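Local coordinates for protein putative rhamnosidase (PDB 3W5N) that hydrolyses terminal alpha-L-rhamnose from citrus flavonoid glycosides and gum arabic, and binds L-rhamnose through a calcium-dependent carbohydrate-binding module, at residues 149-154 with 229-234; 541-546 with 634-639. All blocks are in the same frame, centred on the assembly; numbering follows the deposited sequence.

Contact 1. Residues 149-154 with 229-234; sequences ANSAPA and ASVGPA. With CA (calcium ion), chain B; RAM (alpha-L-rhamnopyranose), chain D.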
ATOM      1  N   ALA A 149      28.102  14.032 -31.322  1.00 14.51           N
ATOM      2  CA  ALA A 149      27.919  13.008 -30.276  1.00 14.95           C
ATOM      3  C   ALA A 149      28.940  13.187 -29.139  1.00 16.46           C
ATOM      4  O   ALA A 149      28.733  12.717 -28.008  1.00 14.97           O
ATOM      5  CB  ALA A 149      27.999  11.603 -30.872  1.00 15.16           C
ATOM      6  N   ASN A 150      30.035  13.881 -29.443  1.00 16.44           N
ATOM      7  CA  ASN A 150      31.046  14.205 -28.435  1.00 17.98           C
ATOM      8  C   ASN A 150      30.837  15.606 -27.867  1.00 18.03           C
ATOM      9  O   ASN A 150      30.738  15.789 -26.645  1.00 18.77           O
ATOM     10  CB  ASN A 150      32.466  14.046 -29.006  1.00 19.87           C
ATOM     11  CG  ASN A 150      33.540  14.349 -27.970  1.00 22.75           C
ATOM     12  OD1 ASN A 150      34.124  15.432 -27.972  1.00 24.90           O
ATOM     13  ND2 ASN A 150      33.771  13.409 -27.045  1.00 23.97           N
ATOM     14  N   SER A 151      30.746  16.599 -28.741  1.00 16.95           N
ATOM     15  CA  SER A 151      30.591  17.967 -28.287  1.00 17.31           C
ATOM     16  C   SER A 151      29.994  18.859 -29.368  1.00 16.69           C
ATOM     17  O   SER A 151      30.399  18.794 -30.528  1.00 16.83           O
ATOM     18  CB  SER A 151      31.945  18.537 -27.830  1.00 18.54           C
ATOM     19  OG  SER A 151      31.735  19.763 -27.155  1.00 19.95           O
ATOM     20  N   ALA A 152      29.037  19.683 -28.967  1.00 15.60           N
ATOM     21  CA  ALA A 152      28.418  20.667 -29.829  1.00 15.38           C
ATOM     22  C   ALA A 152      28.215  21.901 -28.971  1.00 15.10           C
ATOM     23  O   ALA A 152      28.179  21.786 -27.736  1.00 15.33           O
ATOM     24  CB  ALA A 152      27.082  20.141 -30.360  1.00 15.17           C
ATOM     25  N   PRO A 153      28.111  23.094 -29.597  1.00 15.42           N
ATOM     26  CA  PRO A 153      27.885  24.314 -28.811  1.00 15.13           C
ATOM     27  C   PRO A 153      26.494  24.316 -28.148  1.00 15.39           C
ATOM     28  O   PRO A 153      25.599  23.581 -28.580  1.00 15.32           O
ATOM     29  CB  PRO A 153      27.971  25.433 -29.865  1.00 15.26           C
ATOM     30  CG  PRO A 153      27.692  24.767 -31.162  1.00 15.08           C
ATOM     31  CD  PRO A 153      28.270  23.391 -31.036  1.00 15.23           C
ATOM     32  N   ALA A 154      26.325  25.124 -27.102  1.00 15.62           N
ATOM     33  CA  ALA A 154      25.021  25.294 -26.442  1.00 15.95           C
ATOM     34  C   ALA A 154      24.171  26.242 -27.281  1.00 16.54           C
ATOM     35  O   ALA A 154      24.107  27.457 -27.027  1.00 17.48           O
ATOM     36  CB  ALA A 154      25.198  25.826 -25.007  1.00 16.22           C
ATOM     37  N   ALA A 229      21.732  22.097 -24.256  1.00 15.41           N
ATOM     38  CA  ALA A 229      21.627  22.891 -23.023  1.00 16.27           C
ATOM     39  C   ALA A 229      22.945  23.485 -22.536  1.00 16.96           C
ATOM     40  O   ALA A 229      22.964  24.513 -21.840  1.00 17.21           O
ATOM     41  CB  ALA A 229      21.001  22.058 -21.926  1.00 16.09           C
ATOM     42  N   SER A 230      24.040  22.827 -22.877  1.00 17.07           N
ATOM     43  CA  SER A 230      25.365  23.272 -22.480  1.00 18.34           C
ATOM     44  C   SER A 230      26.360  22.672 -23.454  1.00 17.88           C
ATOM     45  O   SER A 230      26.019  21.744 -24.194  1.00 18.00           O
ATOM     46  CB  SER A 230      25.682  22.805 -21.052  1.00 18.42           C
ATOM     47  OG  SER A 230      25.819  21.397 -20.993  1.00 19.24           O
ATOM     48  N   VAL A 231      27.599  23.163 -23.445  1.00 18.36           N
ATOM     49  CA  VAL A 231      28.644  22.554 -24.274  1.00 18.59           C
ATOM     50  C   VAL A 231      28.848  21.076 -23.918  1.00 18.80           C
ATOM     51  O   VAL A 231      29.099  20.724 -22.760  1.00 19.80           O
ATOM     52  CB  VAL A 231      29.976  23.329 -24.170  1.00 18.75           C
ATOM     53  CG1 VAL A 231      31.034  22.700 -25.054  1.00 19.03           C
ATOM     54  CG2 VAL A 231      29.761  24.777 -24.561  1.00 19.18           C
ATOM     55  N   GLY A 232      28.728  20.222 -24.933  1.00 17.73           N
ATOM     56  CA  GLY A 232      28.691  18.778 -24.780  1.00 16.75           C
ATOM     57  C   GLY A 232      27.815  18.163 -25.867  1.00 15.02           C
ATOM     58  O   GLY A 232      27.440  18.862 -26.830  1.00 16.02           O
ATOM     59  N   PRO A 233      27.487  16.871 -25.736  1.00 14.42           N
ATOM     60  CA  PRO A 233      26.809  16.149 -26.839  1.00 13.32           C
ATOM     61  C   PRO A 233      25.455  16.744 -27.203  1.00 13.55           C
ATOM     62  O   PRO A 233      24.766  17.290 -26.345  1.00 12.91           O
ATOM     63  CB  PRO A 233      26.655  14.721 -26.304  1.00 13.77           C
ATOM     64  CG  PRO A 233      27.626  14.610 -25.165  1.00 13.84           C
ATOM     65  CD  PRO A 233      27.764  15.988 -24.586  1.00 14.09           C
ATOM     66  N   ALA A 234      25.099  16.646 -28.481  1.00 12.53           N
ATOM     67  CA  ALA A 234      23.795  17.090 -28.956  1.00 12.30           C
ATOM     68  C   ALA A 234      23.346  16.192 -30.085  1.00 12.16           C
ATOM     69  O   ALA A 234      24.168  15.617 -30.825  1.00 12.24           O
ATOM     70  CB  ALA A 234      23.856  18.530 -29.446  1.00 12.16           C
TER
HETATM   71 CA    CA B1201      23.560  18.082 -24.433  1.00 13.60          CA
HETATM   72  C1  RAM D1203      23.706  14.669 -19.799  1.00 18.49           C
HETATM   73  C2  RAM D1203      23.025  15.943 -20.303  1.00 17.85           C
HETATM   74  C3  RAM D1203      23.732  16.459 -21.570  1.00 16.03           C
HETATM   75  C4  RAM D1203      23.809  15.386 -22.645  1.00 16.60           C
HETATM   76  C5  RAM D1203      24.510  14.137 -22.088  1.00 17.55           C
HETATM   77  C6  RAM D1203      24.468  12.958 -23.063  1.00 16.43           C
HETATM   78  O1  RAM D1203      24.984  15.006 -19.237  1.00 21.27           O
HETATM   79  O2  RAM D1203      21.659  15.610 -20.573  1.00 16.31           O
HETATM   80  O3  RAM D1203      23.157  17.643 -22.153  1.00 15.75           O
HETATM   81  O4  RAM D1203      24.472  16.015 -23.768  1.00 15.98           O
HETATM   82  O5  RAM D1203      23.890  13.704 -20.852  1.00 18.29           O
HETATM   83  O   HOH W   1      25.545  19.091 -23.474  1.00 13.34           O
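A152 and G232 hold these two loops together by a reciprocal pair of backbone hydrogen bonds, the signature of a single antiparallel bridge of the hydrogen-bonded kind. The bond from A152 N to G232 O measures 2.8 Å. Its return, from G232 N to A152 O, is longer at 3.3 Å but straighter, 167° at the hydrogen against 145°. Packing is close on the buried side, where the methyl groups of A152 and A234 meet, CB to CB 3.7 Å, both also touching W142 and N228. N228 ND2 adds hydrogen bonds to G232 O and P153 O, so G232 O is gripped from both the bridge and this amide.

The bridge ties together two surface loops of the CBM67 module, a jelly-roll-like beta sandwich; 229-234 lies in the loop between strands 218-227 and 235-244 and carries part of the calcium site. P233 O lies 2.4 Å from the calcium ion, alongside side-chain oxygens of D179, N180 and N228, while O3 and O4 of the rhamnose complete a chelate on the same ion. Water 1 also coordinates the metal and donates to S230 O. The P233 ring fits between loop and sugar: its CB is 3.4 Å from A149 O, its CD 3.4 Å from rhamnose O4.

On the solvent side S230, V231 and A154 are exposed. S151 OG is swung opposite its own backbone nitrogen (chi1 -169°), the torsion with which it comes to 3.7 Å from V231 CG1. A154 CB still lies 3.6 Å from S230 CA, but at the open edge.

Contact 2. Residues 541-546 with 634-639; sequences NLRSAA and RDERLG. With RAM (alpha-L-rhamnopyranose), chain C.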
ATOM      1  N   ASN A 541       2.922  18.880  -4.922  1.00 12.84           N
ATOM      2  CA  ASN A 541       3.443  17.900  -3.959  1.00 13.50           C
ATOM      3  C   ASN A 541       3.418  16.447  -4.482  1.00 13.67           C
ATOM      4  O   ASN A 541       4.014  15.561  -3.870  1.00 13.20           O
ATOM      5  CB  ASN A 541       2.722  18.011  -2.602  1.00 14.74           C
ATOM      6  CG  ASN A 541       1.312  17.475  -2.645  1.00 15.48           C
ATOM      7  OD1 ASN A 541       0.536  17.796  -3.556  1.00 15.59           O
ATOM      8  ND2 ASN A 541       0.969  16.642  -1.664  1.00 16.43           N
ATOM      9  N   LEU A 542       2.733  16.211  -5.608  1.00 13.32           N
ATOM     10  CA  LEU A 542       2.702  14.879  -6.228  1.00 12.81           C
ATOM     11  C   LEU A 542       3.996  14.609  -6.984  1.00 13.07           C
ATOM     12  O   LEU A 542       4.298  13.459  -7.341  1.00 13.33           O
ATOM     13  CB  LEU A 542       1.478  14.728  -7.152  1.00 13.03           C
ATOM     14  CG  LEU A 542       0.120  14.979  -6.492  1.00 12.94           C
ATOM     15  CD1 LEU A 542      -1.001  14.760  -7.496  1.00 13.32           C
ATOM     16  CD2 LEU A 542      -0.081  14.108  -5.249  1.00 12.88           C
ATOM     17  N   ARG A 543       4.773  15.676  -7.215  1.00 12.63           N
ATOM     18  CA  ARG A 543       6.060  15.584  -7.898  1.00 12.76           C
ATOM     19  C   ARG A 543       5.853  14.970  -9.289  1.00 13.50           C
ATOM     20  O   ARG A 543       5.032  15.469 -10.038  1.00 13.27           O
ATOM     21  CB  ARG A 543       7.098  14.857  -7.017  1.00 12.79           C
ATOM     22  CG  ARG A 543       7.150  15.473  -5.614  1.00 13.25           C
ATOM     23  CD  ARG A 543       8.342  15.007  -4.782  1.00 13.67           C
ATOM     24  NE  ARG A 543       8.427  13.552  -4.690  1.00 14.12           N
ATOM     25  CZ  ARG A 543       9.021  12.881  -3.706  1.00 14.92           C
ATOM     26  NH1 ARG A 543       9.567  13.526  -2.676  1.00 16.03           N
ATOM     27  NH2 ARG A 543       9.039  11.553  -3.734  1.00 14.84           N
ATOM     28  N   SER A 544       6.540  13.887  -9.632  1.00 12.95           N
ATOM     29  CA  SER A 544       6.416  13.350 -10.991  1.00 13.46           C
ATOM     30  C   SER A 544       5.183  12.474 -11.256  1.00 13.86           C
ATOM     31  O   SER A 544       4.939  12.085 -12.407  1.00 13.95           O
ATOM     32  CB  SER A 544       7.676  12.583 -11.383  1.00 13.86           C
ATOM     33  OG  SER A 544       7.716  11.331 -10.724  1.00 13.75           O
ATOM     34  N   ALA A 545       4.406  12.162 -10.222  1.00 13.37           N
ATOM     35  CA  ALA A 545       3.173  11.371 -10.426  1.00 12.82           C
ATOM     36  C   ALA A 545       2.025  12.229 -10.988  1.00 12.99           C
ATOM     37  O   ALA A 545       1.478  13.081 -10.284  1.00 13.70           O
ATOM     38  CB  ALA A 545       2.763  10.681  -9.128  1.00 12.54           C
ATOM     39  N   ALA A 546       1.662  12.000 -12.252  1.00 12.58           N
ATOM     40  CA  ALA A 546       0.601  12.770 -12.900  1.00 12.23           C
ATOM     41  C   ALA A 546      -0.767  12.536 -12.265  1.00 11.92           C
ATOM     42  O   ALA A 546      -1.587  13.466 -12.195  1.00 11.81           O
ATOM     43  CB  ALA A 546       0.549  12.475 -14.402  1.00 12.44           C
ATOM     44  N   ARG A 634       1.888  10.734  -3.920  1.00 12.04           N
ATOM     45  CA  ARG A 634       2.980  11.201  -4.777  1.00 11.96           C
ATOM     46  C   ARG A 634       3.753  10.055  -5.433  1.00 11.85           C
ATOM     47  O   ARG A 634       3.372   8.878  -5.301  1.00 12.11           O
ATOM     48  CB  ARG A 634       3.907  12.140  -3.983  1.00 12.28           C
ATOM     49  CG  ARG A 634       4.730  11.429  -2.925  1.00 12.24           C
ATOM     50  CD  ARG A 634       5.784  12.371  -2.353  1.00 12.89           C
ATOM     51  NE  ARG A 634       6.482  11.794  -1.198  1.00 12.32           N
ATOM     52  CZ  ARG A 634       6.514  12.350   0.013  1.00 12.78           C
ATOM     53  NH1 ARG A 634       5.859  13.493   0.260  1.00 13.47           N
ATOM     54  NH2 ARG A 634       7.180  11.762   0.992  1.00 13.17           N
ATOM     55  N   ASP A 635       4.841  10.386  -6.131  1.00 11.97           N
ATOM     56  CA  ASP A 635       5.699   9.375  -6.776  1.00 12.24           C
ATOM     57  C   ASP A 635       6.611   8.641  -5.792  1.00 12.44           C
ATOM     58  O   ASP A 635       7.847   8.690  -5.899  1.00 12.61           O
ATOM     59  CB  ASP A 635       6.532  10.005  -7.893  1.00 12.99           C
ATOM     60  CG  ASP A 635       7.406  11.158  -7.403  1.00 14.38           C
ATOM     61  OD1 ASP A 635       7.360  11.505  -6.183  1.00 14.03           O
ATOM     62  OD2 ASP A 635       8.143  11.720  -8.258  1.00 15.27           O
ATOM     63  N   GLU A 636       5.997   7.970  -4.818  1.00 11.79           N
ATOM     64  CA  GLU A 636       6.758   7.238  -3.816  1.00 11.16           C
ATOM     65  C   GLU A 636       5.989   5.946  -3.522  1.00 10.42           C
ATOM     66  O   GLU A 636       6.094   5.006  -4.289  1.00 10.11           O
ATOM     67  CB  GLU A 636       7.011   8.106  -2.574  1.00 11.71           C
ATOM     68  CG  GLU A 636       8.106   7.551  -1.675  1.00 12.97           C
ATOM     69  CD  GLU A 636       8.858   8.616  -0.883  1.00 15.11           C
ATOM     70  OE1 GLU A 636       8.567   9.830  -1.027  1.00 15.12           O
ATOM     71  OE2 GLU A 636       9.783   8.222  -0.140  1.00 15.86           O
ATOM     72  N   ARG A 637       5.173   5.925  -2.469  1.00  9.92           N
ATOM     73  CA  ARG A 637       4.291   4.778  -2.201  1.00  9.69           C
ATOM     74  C   ARG A 637       5.117   3.514  -1.995  1.00  9.50           C
ATOM     75  O   ARG A 637       4.822   2.461  -2.585  1.00  9.38           O
ATOM     76  CB  ARG A 637       3.304   4.564  -3.350  1.00  9.36           C
ATOM     77  CG  ARG A 637       2.783   5.873  -3.936  1.00  9.85           C
ATOM     78  CD  ARG A 637       1.539   5.621  -4.760  1.00 10.38           C
ATOM     79  NE  ARG A 637       1.212   6.795  -5.565  1.00 10.48           N
ATOM     80  CZ  ARG A 637       0.295   6.787  -6.523  1.00 10.92           C
ATOM     81  NH1 ARG A 637      -0.364   5.666  -6.799  1.00 10.67           N
ATOM     82  NH2 ARG A 637       0.051   7.900  -7.203  1.00 10.98           N
ATOM     83  N   LEU A 638       6.143   3.637  -1.156  1.00  9.22           N
ATOM     84  CA  LEU A 638       7.055   2.540  -0.886  1.00  9.20           C
ATOM     85  C   LEU A 638       6.815   1.955   0.502  1.00  9.37           C
ATOM     86  O   LEU A 638       6.254   2.618   1.360  1.00  9.12           O
ATOM     87  CB  LEU A 638       8.502   3.033  -1.023  1.00  9.36           C
ATOM     88  CG  LEU A 638       8.836   3.747  -2.343  1.00  9.53           C
ATOM     89  CD1 LEU A 638      10.249   4.294  -2.238  1.00  9.80           C
ATOM     90  CD2 LEU A 638       8.729   2.817  -3.536  1.00  9.93           C
ATOM     91  N   GLY A 639       7.253   0.714   0.717  1.00  9.51           N
ATOM     92  CA  GLY A 639       7.080   0.055   2.025  1.00  9.69           C
ATOM     93  C   GLY A 639       8.125   0.505   3.047  1.00  9.96           C
ATOM     94  O   GLY A 639       9.043  -0.259   3.402  1.00  9.98           O
TER
HETATM   95  C1  RAM C1202      10.205  10.031   3.237  1.00 21.61           C
HETATM   96  C2  RAM C1202       9.226   8.843   3.251  1.00 22.00           C
HETATM   97  C3  RAM C1202       9.034   8.266   4.673  1.00 19.28           C
HETATM   98  C4  RAM C1202      10.230   8.434   5.627  1.00 20.18           C
HETATM   99  C5  RAM C1202      11.474   8.608   4.803  1.00 20.46           C
HETATM  100  C6  RAM C1202      12.668   8.712   5.760  1.00 20.33           C
HETATM  101  O1  RAM C1202      10.721  10.265   1.922  1.00 24.07           O
HETATM  102  O2  RAM C1202       7.988   9.265   2.620  1.00 21.98           O
HETATM  103  O3  RAM C1202       7.983   8.936   5.354  1.00 17.49           O
HETATM  104  O4  RAM C1202      10.417   7.304   6.508  1.00 18.20           O
HETATM  105  O5  RAM C1202      11.343   9.820   4.062  1.00 20.25           O
HETATM  106  O   HOH W   2       3.527  14.433  -1.410  1.00 30.49           O
HETATM  107  O   HOH W   3      10.558  11.747  -0.467  1.00 22.00           O
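Charge pairing dominates where R543 meets D635 and E636. R543 grips D635 OD1 side-on with two nitrogens, NE at 2.7 Å and NH2 more distant; OD1 lies within 5° of the guanidinium plane and uses its syn lone pair toward NE. A bend at chi3 (-54°) turns the guanidinium toward E636, whose OE1 receives a weak bond from NH2. R634 holds that same OE1 by NE (2.9 Å) and NH2, while its CD sits 3.5 Å from R543 CZ, over the guanidinium face.

Of the hydrogen bonds from uncharged donors, two converge on D635 OD2: S544 OG approaches on the anti lone pair, whereas S544 N, 3.0 Å from OD2, comes from above the carboxylate plane. S544 belongs to the type II' turn L542-A545, and L542 O also accepts a weak bond from D635 N.

Water 2 bridges N541 O to R634 NH1; water 3 joins R543 NH1, E636 OE1 and rhamnose O1. The sugar donates from O1 to E636 OE2 (3.1 Å) and takes a weak bond from R634 NH2 on O2.

Van der Waals contact adds A545 CB, 4.0 Å from D635 CB, and R634 CB, 3.4 Å from N541 O. E636 is the inferred proton donor of this family 78 glycosidase, and R634 salt-bridges E895, the inferred acceptor; the network probably helps the concanavalin-like domain's turn to position R634 and E636 at the sugar.

Overall arrangement
Contacts 1 and 2 each lie beside a bound rhamnose, but in separate parts of the chain and by different chemistry: calcium coordination at 149-154/229-234, an arginine-carboxylate network at 541-546/634-639. Their centres are 32 Å apart and their nearest atoms about 19 Å, so they do not touch, and contact 1 closes along the chain before contact 2 opens. The centre of contact 1 lies about 43 Å from the centre of the chain, on the module's surface; that of contact 2, which is buried, about 13 Å. The separation shows two distinct rhamnose sites, one in the rhamnose-binding CBM67 and one beside the probable catalytic pair E636 and E895.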